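Side-chain contact in putative mRNA export protein (Chaetomium thermophilum, PDB 4WP2), which is probably involved in exporting mRNA from the nucleus to the cytoplasm, a function of the full-length protein of which this chain is the C-terminal UBA domain: residues Ala39-Ser42 with Phe43-Lys47. Numbering follows the deposited sequence.
Sequences ALQS and FEQQK
F43 meets the preceding turn through its CB, 3.4 Å from the carbonyl oxygen of L40, while its ring leads away from residues 39-42. CG lies anti to the backbone N (chi1 172°), which carries the ring onto T17 of helix 2-17, M19 and V61. L40 is buried as well, its side chain touching R16 and T17, and A39 rests on L28. These three buried residues form the tightly packed side. The backbone ladder between the segments is regular until its last rung: F43 N bonds A39 O, E44 N bonds L40 O at 3.0 Å and Q45 N bonds Q41 O, all three straighter at the hydrogen than Q46 N to S42 O, which closes at 136°. This is the C-terminal part of helix 36-46 in the small helical UBA fold, the TAP C-terminal domain of the NXF family, and L40 and F43 join this helix to helix 2-17. K47 folds back toward E44: its CB stands over one face of the F43 ring, toward the rim, and NZ donates to E44 O (2.7 Å) in the carbonyl plane, on a lone pair. Q41 and Q45, by contrast, are exposed. They run side by side in the same direction, yet their amide planes are 83° apart and the nearest side-chain approach is only Q41 CG to Q45 OE1, 3.9 Å. Polar linkage here is indirect: one water donates to S42 OG (3.2 Å) and to Q45 OE1 (2.9 Å), bridging successive turns, while S42 OG also hydrogen-bonds L38 O. The Q46 chain lies against S42, its CG 3.3 Å from S42 O and its NE2 3.8 Å from S42 CB.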
loop_
_atom_site.group_PDB
_atom_site.type_symbol
_atom_site.label_atom_id
_atom_site.label_comp_id
_atom_site.label_asym_id
_atom_site.label_seq_id
_atom_site.Cartn_x
_atom_site.Cartn_y
_atom_site.Cartn_z
ATOM N N ALA A 39 30.488 35.654 1.366
ATOM C CA ALA A 39 30.678 35.340 2.777
ATOM C C ALA A 39 32.100 34.836 3.041
ATOM O O ALA A 39 32.770 35.280 3.982
ATOM C CB ALA A 39 29.640 34.302 3.233
ATOM N N LEU A 40 32.574 33.913 2.208
ATOM C CA LEU A 40 33.906 33.342 2.395
ATOM C C LEU A 40 34.990 34.383 2.178
ATOM O O LEU A 40 36.005 34.391 2.879
ATOM C CB LEU A 40 34.120 32.158 1.446
ATOM C CG LEU A 40 33.288 30.923 1.758
ATOM C CD1 LEU A 40 33.464 29.864 0.676
ATOM C CD2 LEU A 40 33.684 30.369 3.128
ATOM N N GLN A 41 34.766 35.250 1.197
ATOM C CA GLN A 41 35.647 36.377 0.927
ATOM C C GLN A 41 35.766 37.292 2.147
ATOM O O GLN A 41 36.854 37.752 2.479
ATOM C CB GLN A 41 35.131 37.137 -0.291
ATOM C CG GLN A 41 35.978 38.305 -0.728
ATOM C CD GLN A 41 35.358 39.050 -1.893
ATOM O OE1 GLN A 41 34.683 40.065 -1.716
ATOM N NE2 GLN A 41 35.579 38.538 -3.099
ATOM N N SER A 42 34.648 37.563 2.808
ATOM C CA SER A 42 34.665 38.391 4.010
ATOM C C SER A 42 35.464 37.721 5.120
ATOM O O SER A 42 36.206 38.378 5.841
ATOM C CB SER A 42 33.247 38.679 4.494
ATOM O OG SER A 42 32.506 39.341 3.482
ATOM N N PHE A 43 35.323 36.411 5.251
ATOM C CA PHE A 43 36.099 35.686 6.247
ATOM C C PHE A 43 37.602 35.825 5.988
ATOM O O PHE A 43 38.385 36.070 6.917
ATOM C CB PHE A 43 35.728 34.210 6.266
ATOM C CG PHE A 43 36.631 33.389 7.140
ATOM C CD1 PHE A 43 36.493 33.420 8.513
ATOM C CD2 PHE A 43 37.643 32.628 6.592
ATOM C CE1 PHE A 43 37.335 32.678 9.327
ATOM C CE2 PHE A 43 38.491 31.888 7.403
ATOM C CZ PHE A 43 38.334 31.919 8.767
ATOM N N GLU A 44 38.006 35.640 4.735
ATOM C CA GLU A 44 39.421 35.696 4.375
ATOM C C GLU A 44 40.064 37.024 4.762
ATOM O O GLU A 44 41.203 37.057 5.228
ATOM C CB GLU A 44 39.597 35.477 2.873
ATOM C CG GLU A 44 39.305 34.068 2.403
ATOM C CD GLU A 44 39.308 33.952 0.892
ATOM O OE1 GLU A 44 39.844 34.863 0.225
ATOM O OE2 GLU A 44 38.766 32.955 0.371
ATOM N N GLN A 45 39.337 38.119 4.567
ATOM C CA GLN A 45 39.873 39.437 4.877
ATOM C C GLN A 45 39.856 39.734 6.375
ATOM O O GLN A 45 40.726 40.444 6.876
ATOM C CB GLN A 45 39.090 40.526 4.132
ATOM C CG GLN A 45 39.206 40.467 2.616
ATOM C CD GLN A 45 38.277 41.455 1.916
ATOM O OE1 GLN A 45 37.111 41.153 1.641
ATOM N NE2 GLN A 45 38.797 42.642 1.615
ATOM N N GLN A 46 38.876 39.178 7.083
ATOM C CA GLN A 46 38.624 39.555 8.475
ATOM C C GLN A 46 38.978 38.480 9.513
ATOM O O GLN A 46 38.636 38.626 10.687
ATOM C CB GLN A 46 37.159 39.943 8.628
ATOM C CG GLN A 46 36.757 41.087 7.707
ATOM C CD GLN A 46 35.264 41.339 7.709
ATOM O OE1 GLN A 46 34.604 41.264 8.745
ATOM N NE2 GLN A 46 34.716 41.556 6.529
ATOM N N LYS A 47 39.619 37.398 9.076
ATOM C CA LYS A 47 39.878 36.241 9.941
ATOM C C LYS A 47 40.599 36.639 11.232
ATOM O O LYS A 47 40.346 36.081 12.300
ATOM C CB LYS A 47 40.720 35.193 9.205
ATOM C CG LYS A 47 42.056 35.729 8.687
ATOM C CD LYS A 47 42.838 34.686 7.902
ATOM C CE LYS A 47 42.160 34.307 6.601
ATOM N NZ LYS A 47 42.870 34.893 5.429
HETATM O O HOH W 1 34.210 41.470 1.834
#